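Local structure of ribosome inactivating type 1 protein (3MVG) at residues Q21-R26 with D48-R53; L64-V69 with Q157-T162; A71-Y76 with R150-L155. The protein belongs to the type 1 ribosome-inactivating proteins, the single-chain members of that plant protein family. All coordinates share one frame; numbering follows the deposited sequence. Where two conformers were deposited one is given.

All three contacts set a helix against the same mixed sheet, through the consecutive, neighbouring strands 49-55, 61-67 and 72-78. Contact 1 uses helix 13-27. Contacts 2 and 3 share helix 146-164, and contact 3 is nested inside the loop that contact 2 closes. The centres of contacts 1 and 2 lie about 8 Å apart, and those of 2 and 3 about 7 Å. Leu50 O and Leu66 N, 2.8 Å apart, join contacts 1 and 2. Val65 N and Ala75 O, also 2.8 Å apart, join contacts 2 and 3. A sulfate, probably from the crystallisation liquor, sits on Arg68, away from helix 146-164. Arg68 NE also bonds to Arg26 O of contact 1.

Contact 1. Residues Q21-R26 with D48-R53; sequences QNLRNR and DLLFVR
Leu50 reaches from strand 49-55 to helix 13-27 and meets Leu23 and Arg26. The helix links strands 3-7 and 49-55, which are parallel neighbours in the sheet, so this is a beta-alpha-beta crossover in the N-terminal part of the ribosome-inactivating protein fold. The helix and strand segments run nearly antiparallel, at 166°, with axes 10.3 Å apart. CB of Leu50 points at the helix but is still too far to touch it. CG continues outward, since it stands opposite the backbone N (chi1 -175°), and it is still short of contact. The two methyls do the touching. Leu50 CD1 lies 3.9 Å from Arg26 CB. Leu50 CD2 touches two helix residues, Arg26 through CB and Leu23 through CD1, which lie at about a right angle around it. The distance from Leu50 CD2 to Leu23 CD1 is 3.5 Å, tighter than ordinary van der Waals contact. Leu23 CD1 also meets Val52 CG2 at 3.8 Å, where the two side chains cross at about a right angle. Leu23 CD1 thus touches both strand residues that point at the helix. Leu23 also touches Val159 and Ala163 of helix 146-164, so it is packed from two directions. On the far side of the helix, Arg24 forms a salt bridge with Glu169. Only the base of Arg26 packs on the strand. Its chain bends at chi2 and chi3 and turns away, and NH2 ends in a hydrogen bond to O3 of a bound glycerol.

Contact 2. Residues L64-V69 with Q157-T162; sequences LVLNRV and QLVSET. With SO4 (sulfate ion), chain C.
The guanidinium of Arg68 holds a sulfate ion at its edge, with the sulfur in the plane of the group. Two bonds run side by side. Arg68 NH1 donates to sulfate O1 at 3.1 Å, with an N-H...O angle of 175°. Arg68 NH2 donates to sulfate O3 at 2.9 Å. Both are almost straight. The sulfate is probably from the crystallisation liquor. The guanidinium is also held by backbone carbonyls: NH1 by Gln47 O, NH2 by Ser28 O and NE by Arg26 O. These bonds should fix its rotation. The second flat group is the Asn67 amide. Asn67 OD1 accepts from Val69 N at 3.0 Å, forming an Asx turn at the end of the strand. The donor stands well above the amide plane, while ND2 donates to Gln42 OE1. Strand 61-67 is a central strand of the mixed sheet in the ribosome-inactivating protein fold, and helix 146-164 packs on one of its sides. The two short segments run almost parallel, at 15°, with axes 11.0 Å apart. Leu64 and Val159 reach toward each other tip to tip, Leu64 CD1 against Val159 CG2 at 4.1 Å. The methyls of Val159 are shared out along the strand. CG2 stands opposite the carbonyl carbon and serves Leu64. CG1 stands opposite the backbone N (chi1 175°). In one of two modelled conformers of Leu66, Val159 CG1 faces Leu66 CD2 at 4.3 Å, so this contact is less certain. In that conformer Leu66 CD2 lies 4.2 Å from Ser160 OG, whose hydrogen bond goes to Ala71 O. The helix widens here into a pi-type turn, in which Thr162 N donates to Gln157 O at 3.3 Å.

Contact 3. Residues A71-Y76 with R150-L155; sequences AYVVAY and RSLIVL
The bond from Leu155 N to Ser151 O, 2.9 Å long, closes the helical turn from which Leu152 reaches Val73 and Tyr76. Leu152 makes the contact with one methyl, CD2. On the strand this methyl meets two side chains. Val73 CG1 lies 4.3 Å from Leu152 CD2, and Tyr76 CD1 lies 4.3 Å from the same Leu152 methyl. Both spacings are those of loose apolar contact, and no hydrogen bond crosses between the segments. Strand 72-78 follows 61-67 in the sheet of the ribosome-inactivating protein fold, and helix 146-164 covers this side of both strands. Ala71 and Tyr72 both face Asn67 in a G1 beta bulge, and Ala71 takes a positive phi of 61°. Further along, Val73 and Tyr76 both point their side chains at the helix. The Tyr76 ring leaves the strand with CG lying between the backbone N and the carbonyl carbon (chi1 71°), which directs it across to Leu152. Leu152 CD2 meets this ring obliquely, on its CD1 side. The ring also meets that of Tyr83 on the next strand, their planes turned by about 20°, and it touches Leu136 of helix 126-138. Behind Leu152, Ser151 OG bonds back to Ser147 O within its own helix.

Contact 1. Residues Q21-R26 with D48-R53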
loop_
_atom_site.group_PDB
_atom_site.type_symbol
_atom_site.label_atom_id
_atom_site.label_comp_id
_atom_site.label_asym_id
_atom_site.label_seq_id
_atom_site.Cartn_x
_atom_site.Cartn_y
_atom_site.Cartn_z
ATOM N N GLN A 21 4.907 -9.178 6.201
ATOM C CA GLN A 21 5.966 -9.622 5.301
ATOM C C GLN A 21 6.657 -10.864 5.852
ATOM O O GLN A 21 6.929 -11.814 5.107
ATOM C CB GLN A 21 6.962 -8.501 4.996
ATOM C CG GLN A 21 7.946 -8.876 3.882
ATOM C CD GLN A 21 7.236 -9.308 2.608
ATOM O OE1 GLN A 21 6.253 -8.699 2.193
ATOM N NE2 GLN A 21 7.734 -10.365 1.977
ATOM N N ASN A 22 6.940 -10.880 7.152
ATOM C CA ASN A 22 7.492 -12.082 7.781
ATOM C C ASN A 22 6.540 -13.268 7.643
ATOM O O ASN A 22 6.963 -14.405 7.411
ATOM C CB ASN A 22 7.817 -11.825 9.253
ATOM C CG ASN A 22 9.116 -11.075 9.438
ATOM O OD1 ASN A 22 10.066 -11.256 8.674
ATOM N ND2 ASN A 22 9.172 -10.235 10.462
ATOM N N LEU A 23 5.248 -12.994 7.771
ATOM C CA LEU A 23 4.243 -14.014 7.566
ATOM C C LEU A 23 4.285 -14.580 6.131
ATOM O O LEU A 23 4.325 -15.795 5.936
ATOM C CB LEU A 23 2.868 -13.447 7.923
ATOM C CG LEU A 23 1.676 -14.360 7.678
ATOM C CD1 LEU A 23 1.764 -15.636 8.490
ATOM C CD2 LEU A 23 0.404 -13.617 8.010
ATOM N N ARG A 24 4.318 -13.700 5.137
ATOM C CA ARG A 24 4.403 -14.140 3.743
ATOM C C ARG A 24 5.652 -14.984 3.514
ATOM O O ARG A 24 5.601 -15.988 2.804
ATOM C CB ARG A 24 4.412 -12.950 2.783
ATOM C CG ARG A 24 3.122 -12.157 2.743
ATOM C CD ARG A 24 3.143 -11.129 1.606
ATOM N NE ARG A 24 2.025 -10.208 1.780
ATOM C CZ ARG A 24 2.097 -9.022 2.382
ATOM N NH1 ARG A 24 3.265 -8.537 2.794
ATOM N NH2 ARG A 24 0.993 -8.315 2.554
ATOM N N ASN A 25 6.770 -14.578 4.110
ATOM C CA ASN A 25 8.035 -15.292 3.925
ATOM C C ASN A 25 7.996 -16.718 4.470
ATOM O O ASN A 25 8.602 -17.627 3.892
ATOM C CB ASN A 25 9.192 -14.502 4.547
ATOM C CG ASN A 25 9.497 -13.220 3.800
ATOM O OD1 ASN A 25 9.045 -12.996 2.682
ATOM N ND2 ASN A 25 10.279 -12.356 4.434
ATOM N N ARG A 26 7.269 -16.919 5.562
ATOM C CA ARG A 26 7.110 -18.250 6.144
ATOM C C ARG A 26 6.033 -19.087 5.453
ATOM O O ARG A 26 6.143 -20.310 5.386
ATOM C CB ARG A 26 6.815 -18.165 7.646
ATOM C CG ARG A 26 7.870 -17.427 8.502
ATOM C CD ARG A 26 9.205 -18.176 8.666
ATOM N NE ARG A 26 10.016 -18.174 7.445
ATOM C CZ ARG A 26 10.704 -17.127 6.998
ATOM N NH1 ARG A 26 10.702 -15.979 7.674
ATOM N NH2 ARG A 26 11.398 -17.226 5.874
ATOM N N ASP A 48 3.119 -28.281 6.672
ATOM C CA ASP A 48 2.036 -27.509 6.054
ATOM C C ASP A 48 1.490 -26.407 6.958
ATOM O O ASP A 48 0.710 -25.586 6.494
ATOM C CB ASP A 48 0.828 -28.405 5.719
ATOM C CG ASP A 48 1.098 -29.436 4.631
ATOM O OD1 ASP A 48 2.086 -29.325 3.877
ATOM O OD2 ASP A 48 0.270 -30.373 4.539
ATOM N N LEU A 49 1.833 -26.413 8.246
ATOM C CA LEU A 49 1.198 -25.503 9.206
ATOM C C LEU A 49 2.082 -24.338 9.618
ATOM O O LEU A 49 3.316 -24.409 9.551
ATOM C CB LEU A 49 0.721 -26.268 10.447
ATOM C CG LEU A 49 -0.247 -27.430 10.206
ATOM C CD1 LEU A 49 -0.597 -28.132 11.518
ATOM C CD2 LEU A 49 -1.512 -26.979 9.483
ATOM N N LEU A 50 1.436 -23.254 10.039
ATOM C CA LEU A 50 2.127 -22.101 10.578
ATOM C C LEU A 50 1.271 -21.538 11.699
ATOM O O LEU A 50 0.053 -21.454 11.573
ATOM C CB LEU A 50 2.343 -21.061 9.472
ATOM C CG LEU A 50 3.171 -19.838 9.846
ATOM C CD1 LEU A 50 4.610 -20.216 10.132
ATOM C CD2 LEU A 50 3.112 -18.836 8.719
ATOM N N PHE A 51 1.904 -21.169 12.804
ATOM C CA PHE A 51 1.205 -20.533 13.919
ATOM C C PHE A 51 1.391 -19.022 13.844
ATOM O O PHE A 51 2.501 -18.541 13.581
ATOM C CB PHE A 51 1.770 -21.022 15.255
ATOM C CG PHE A 51 1.303 -22.401 15.688
ATOM C CD1 PHE A 51 1.705 -22.888 16.923
ATOM C CD2 PHE A 51 0.456 -23.194 14.910
ATOM C CE1 PHE A 51 1.302 -24.151 17.379
ATOM C CE2 PHE A 51 0.051 -24.467 15.357
ATOM C CZ PHE A 51 0.475 -24.936 16.596
ATOM N N VAL A 52 0.320 -18.284 14.123
ATOM C CA VAL A 52 0.350 -16.831 14.169
ATOM C C VAL A 52 -0.178 -16.427 15.534
ATOM O O VAL A 52 -1.377 -16.531 15.799
ATOM C CB VAL A 52 -0.505 -16.200 13.045
ATOM C CG1 VAL A 52 -0.487 -14.677 13.145
ATOM C CG2 VAL A 52 0.020 -16.627 11.693
ATOM N N ARG A 53 0.730 -16.013 16.416
ATOM C CA ARG A 53 0.353 -15.650 17.770
ATOM C C ARG A 53 0.058 -14.163 17.846
ATOM O O ARG A 53 0.911 -13.331 17.515
ATOM C CB ARG A 53 1.429 -16.065 18.776
ATOM C CG ARG A 53 0.985 -15.864 20.228
ATOM C CD ARG A 53 1.723 -16.737 21.237
ATOM N NE ARG A 53 3.171 -16.739 21.045
ATOM C CZ ARG A 53 3.890 -17.826 20.776
ATOM N NH1 ARG A 53 5.203 -17.729 20.616
ATOM N NH2 ARG A 53 3.304 -19.012 20.669
#

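Contact 2. Residues L64-V69 with Q157-T162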
loop_
_atom_site.group_PDB
_atom_site.type_symbol
_atom_site.label_atom_id
_atom_site.label_comp_id
_atom_site.label_asym_id
_atom_site.label_seq_id
_atom_site.Cartn_x
_atom_site.Cartn_y
_atom_site.Cartn_z
ATOM N N LEU A 64 -3.520 -18.335 16.000
ATOM C CA LEU A 64 -4.165 -18.862 14.807
ATOM C C LEU A 64 -3.300 -19.954 14.202
ATOM O O LEU A 64 -2.066 -19.860 14.216
ATOM C CB LEU A 64 -4.354 -17.767 13.765
ATOM C CG LEU A 64 -5.175 -16.536 14.142
ATOM C CD1 LEU A 64 -5.152 -15.543 12.990
ATOM C CD2 LEU A 64 -6.604 -16.927 14.486
ATOM N N VAL A 65 -3.941 -20.990 13.679
ATOM C CA VAL A 65 -3.242 -22.013 12.915
ATOM C C VAL A 65 -3.593 -21.789 11.459
ATOM O O VAL A 65 -4.770 -21.826 11.086
ATOM C CB VAL A 65 -3.642 -23.435 13.356
ATOM C CG1 VAL A 65 -2.821 -24.482 12.603
ATOM C CG2 VAL A 65 -3.487 -23.588 14.869
ATOM N N LEU A 66 -2.579 -21.517 10.645
ATOM C CA LEU A 66 -2.776 -21.358 9.216
ATOM C C LEU A 66 -2.279 -22.585 8.478
ATOM O O LEU A 66 -1.335 -23.250 8.904
ATOM C CB LEU A 66 -2.064 -20.105 8.700
ATOM C CG LEU A 66 -2.832 -18.787 8.869
ATOM C CD1 LEU A 66 -3.076 -18.460 10.341
ATOM C CD2 LEU A 66 -2.090 -17.654 8.171
ATOM N N ASN A 67 -2.952 -22.887 7.377
ATOM C CA ASN A 67 -2.471 -23.851 6.413
ATOM C C ASN A 67 -1.620 -23.063 5.417
ATOM O O ASN A 67 -2.106 -22.141 4.768
ATOM C CB ASN A 67 -3.660 -24.519 5.732
ATOM C CG ASN A 67 -3.256 -25.575 4.718
ATOM O OD1 ASN A 67 -2.075 -25.811 4.463
ATOM N ND2 ASN A 67 -4.256 -26.229 4.136
ATOM N N ARG A 68 -0.339 -23.398 5.317
ATOM C CA ARG A 68 0.544 -22.706 4.382
ATOM C C ARG A 68 0.101 -22.855 2.921
ATOM O O ARG A 68 0.389 -21.995 2.098
ATOM C CB ARG A 68 1.987 -23.191 4.525
ATOM C CG ARG A 68 2.658 -22.838 5.853
ATOM C CD ARG A 68 4.052 -23.468 6.002
ATOM N NE ARG A 68 4.978 -22.989 4.975
ATOM C CZ ARG A 68 5.689 -23.755 4.148
ATOM N NH1 ARG A 68 5.651 -25.082 4.216
ATOM N NH2 ARG A 68 6.484 -23.173 3.260
ATOM N N VAL A 69 -0.599 -23.940 2.605
ATOM C CA VAL A 69 -1.077 -24.189 1.239
ATOM C C VAL A 69 -1.993 -23.065 0.743
ATOM O O VAL A 69 -1.940 -22.677 -0.418
ATOM C CB VAL A 69 -1.769 -25.584 1.129
ATOM C CG1 VAL A 69 -2.329 -25.839 -0.269
ATOM C CG2 VAL A 69 -0.794 -26.682 1.508
ATOM N N GLN A 157 -9.529 -11.600 7.780
ATOM C CA GLN A 157 -9.280 -10.502 6.861
ATOM C C GLN A 157 -7.990 -9.753 7.157
ATOM O O GLN A 157 -7.288 -9.358 6.234
ATOM C CB GLN A 157 -10.464 -9.556 6.800
ATOM C CG GLN A 157 -11.677 -10.170 6.141
ATOM C CD GLN A 157 -12.804 -9.190 6.052
ATOM O OE1 GLN A 157 -13.044 -8.588 5.002
ATOM N NE2 GLN A 157 -13.488 -8.987 7.165
ATOM N N LEU A 158 -7.663 -9.571 8.433
ATOM C CA LEU A 158 -6.490 -8.783 8.815
ATOM C C LEU A 158 -5.194 -9.577 8.860
ATOM O O LEU A 158 -4.117 -8.984 9.023
ATOM C CB LEU A 158 -6.738 -8.038 10.131
ATOM C CG LEU A 158 -7.868 -7.011 10.056
ATOM C CD1 LEU A 158 -8.122 -6.417 11.428
ATOM C CD2 LEU A 158 -7.522 -5.916 9.069
ATOM N N VAL A 159 -5.280 -10.897 8.699
ATOM C CA VAL A 159 -4.100 -11.753 8.660
ATOM C C VAL A 159 -4.003 -12.455 7.302
ATOM O O VAL A 159 -3.060 -12.206 6.555
ATOM C CB VAL A 159 -4.094 -12.770 9.835
ATOM C CG1 VAL A 159 -2.938 -13.729 9.701
ATOM C CG2 VAL A 159 -4.028 -12.029 11.171
ATOM N N SER A 160 -4.975 -13.308 6.969
ATOM C CA SER A 160 -4.926 -14.068 5.709
ATOM C C SER A 160 -5.136 -13.193 4.474
ATOM O O SER A 160 -4.390 -13.297 3.500
ATOM C CB SER A 160 -5.965 -15.184 5.715
ATOM O OG SER A 160 -5.729 -16.109 6.762
ATOM N N GLU A 161 -6.160 -12.347 4.492
ATOM C CA GLU A 161 -6.488 -11.590 3.280
ATOM C C GLU A 161 -5.467 -10.507 2.973
ATOM O O GLU A 161 -5.155 -10.259 1.812
ATOM C CB GLU A 161 -7.898 -11.001 3.323
ATOM C CG GLU A 161 -9.033 -12.026 3.483
ATOM C CD GLU A 161 -9.267 -12.927 2.282
ATOM O OE1 GLU A 161 -8.502 -12.870 1.293
ATOM O OE2 GLU A 161 -10.243 -13.698 2.341
ATOM N N THR A 162 -4.961 -9.843 4.011
ATOM C CA THR A 162 -3.881 -8.869 3.839
ATOM C C THR A 162 -2.560 -9.541 3.422
ATOM O O THR A 162 -1.794 -8.965 2.649
ATOM C CB THR A 162 -3.680 -8.052 5.113
ATOM O OG1 THR A 162 -3.533 -8.969 6.195
ATOM C CG2 THR A 162 -4.871 -7.122 5.377
HETATM S S SO4 C . 7.663 -26.244 1.093
HETATM O O1 SO4 C . 7.183 -26.882 2.259
HETATM O O2 SO4 C . 6.861 -26.287 -0.067
HETATM O O3 SO4 C . 7.793 -24.888 1.319
HETATM O O4 SO4 C . 8.981 -26.825 0.883
#

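Contact 3. Residues A71-Y76 with R150-L155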
loop_
_atom_site.group_PDB
_atom_site.type_symbol
_atom_site.label_atom_id
_atom_site.label_comp_id
_atom_site.label_asym_id
_atom_site.label_seq_id
_atom_site.Cartn_x
_atom_site.Cartn_y
_atom_site.Cartn_z
ATOM N N ALA A 71 -2.798 -20.170 2.991
ATOM C CA ALA A 71 -2.631 -19.022 3.904
ATOM C C ALA A 71 -3.860 -18.752 4.770
ATOM O O ALA A 71 -4.027 -17.645 5.284
ATOM C CB ALA A 71 -2.225 -17.758 3.133
ATOM N N TYR A 72 -4.700 -19.764 4.960
ATOM C CA TYR A 72 -5.988 -19.579 5.623
ATOM C C TYR A 72 -6.057 -20.250 6.994
ATOM O O TYR A 72 -5.370 -21.226 7.274
ATOM C CB TYR A 72 -7.109 -20.118 4.734
ATOM C CG TYR A 72 -8.444 -19.423 4.900
ATOM C CD1 TYR A 72 -9.495 -20.030 5.596
ATOM C CD2 TYR A 72 -8.659 -18.167 4.343
ATOM C CE1 TYR A 72 -10.736 -19.401 5.721
ATOM C CE2 TYR A 72 -9.889 -17.534 4.445
ATOM C CZ TYR A 72 -10.918 -18.154 5.142
ATOM O OH TYR A 72 -12.132 -17.510 5.254
ATOM N N VAL A 73 -6.927 -19.716 7.842
ATOM C CA VAL A 73 -7.096 -20.204 9.211
ATOM C C VAL A 73 -7.823 -21.547 9.224
ATOM O O VAL A 73 -8.854 -21.687 8.561
ATOM C CB VAL A 73 -7.876 -19.167 10.061
ATOM C CG1 VAL A 73 -8.180 -19.707 11.447
ATOM C CG2 VAL A 73 -7.095 -17.865 10.175
ATOM N N VAL A 74 -7.291 -22.516 9.978
ATOM C CA VAL A 74 -7.942 -23.822 10.157
ATOM C C VAL A 74 -8.335 -24.099 11.614
ATOM O O VAL A 74 -9.159 -24.980 11.892
ATOM C CB VAL A 74 -7.067 -25.001 9.632
ATOM C CG1 VAL A 74 -6.740 -24.819 8.141
ATOM C CG2 VAL A 74 -5.790 -25.171 10.463
ATOM N N ALA A 75 -7.764 -23.334 12.541
ATOM C CA ALA A 75 -7.954 -23.562 13.971
ATOM C C ALA A 75 -7.374 -22.390 14.727
ATOM O O ALA A 75 -6.664 -21.562 14.152
ATOM C CB ALA A 75 -7.260 -24.845 14.393
ATOM N N TYR A 76 -7.670 -22.307 16.014
ATOM C CA TYR A 76 -6.961 -21.359 16.869
ATOM C C TYR A 76 -6.821 -21.936 18.264
ATOM O O TYR A 76 -7.614 -22.791 18.671
ATOM C CB TYR A 76 -7.633 -19.962 16.889
ATOM C CG TYR A 76 -8.940 -19.919 17.632
ATOM C CD1 TYR A 76 -10.147 -20.140 16.972
ATOM C CD2 TYR A 76 -8.972 -19.669 19.006
ATOM C CE1 TYR A 76 -11.355 -20.112 17.663
ATOM C CE2 TYR A 76 -10.170 -19.650 19.705
ATOM C CZ TYR A 76 -11.357 -19.874 19.030
ATOM O OH TYR A 76 -12.562 -19.866 19.689
ATOM N N ARG A 150 -17.771 -13.933 14.331
ATOM C CA ARG A 150 -17.535 -12.516 14.072
ATOM C C ARG A 150 -16.046 -12.175 14.206
ATOM O O ARG A 150 -15.466 -11.483 13.362
ATOM C CB ARG A 150 -18.348 -11.639 15.023
ATOM C CG ARG A 150 -18.390 -10.190 14.579
ATOM C CD ARG A 150 -18.752 -9.247 15.718
ATOM N NE ARG A 150 -18.888 -7.873 15.235
ATOM C CZ ARG A 150 -17.864 -7.052 14.983
ATOM N NH1 ARG A 150 -16.607 -7.449 15.163
ATOM N NH2 ARG A 150 -18.099 -5.830 14.527
ATOM N N SER A 151 -15.425 -12.689 15.265
ATOM C CA SER A 151 -14.011 -12.415 15.526
ATOM C C SER A 151 -13.108 -13.031 14.472
ATOM O O SER A 151 -12.125 -12.414 14.058
ATOM C CB SER A 151 -13.621 -12.877 16.926
ATOM O OG SER A 151 -14.382 -12.157 17.896
ATOM N N LEU A 152 -13.455 -14.229 14.012
ATOM C CA LEU A 152 -12.710 -14.868 12.933
ATOM C C LEU A 152 -12.825 -14.113 11.614
ATOM O O LEU A 152 -11.861 -14.029 10.868
ATOM C CB LEU A 152 -13.122 -16.329 12.773
ATOM C CG LEU A 152 -12.580 -17.273 13.846
ATOM C CD1 LEU A 152 -13.277 -18.623 13.755
ATOM C CD2 LEU A 152 -11.063 -17.438 13.764
ATOM N N ILE A 153 -13.978 -13.518 11.340
ATOM C CA ILE A 153 -14.123 -12.675 10.151
ATOM C C ILE A 153 -13.097 -11.539 10.182
ATOM O O ILE A 153 -12.450 -11.242 9.173
ATOM C CB ILE A 153 -15.562 -12.118 10.034
ATOM C CG1 ILE A 153 -16.512 -13.247 9.631
ATOM C CG2 ILE A 153 -15.631 -10.981 9.023
ATOM C CD1 ILE A 153 -17.991 -12.901 9.756
ATOM N N VAL A 154 -12.962 -10.896 11.343
ATOM C CA VAL A 154 -12.001 -9.806 11.521
ATOM C C VAL A 154 -10.567 -10.321 11.346
ATOM O O VAL A 154 -9.784 -9.769 10.568
ATOM C CB VAL A 154 -12.176 -9.121 12.902
ATOM C CG1 VAL A 154 -11.066 -8.105 13.163
ATOM C CG2 VAL A 154 -13.540 -8.435 12.990
ATOM N N LEU A 155 -10.230 -11.395 12.051
ATOM C CA LEU A 155 -8.849 -11.901 12.046
ATOM C C LEU A 155 -8.428 -12.491 10.707
ATOM O O LEU A 155 -7.314 -12.257 10.259
ATOM C CB LEU A 155 -8.634 -12.905 13.175
ATOM C CG LEU A 155 -8.798 -12.292 14.568
ATOM C CD1 LEU A 155 -8.659 -13.347 15.649
ATOM C CD2 LEU A 155 -7.849 -11.116 14.821
#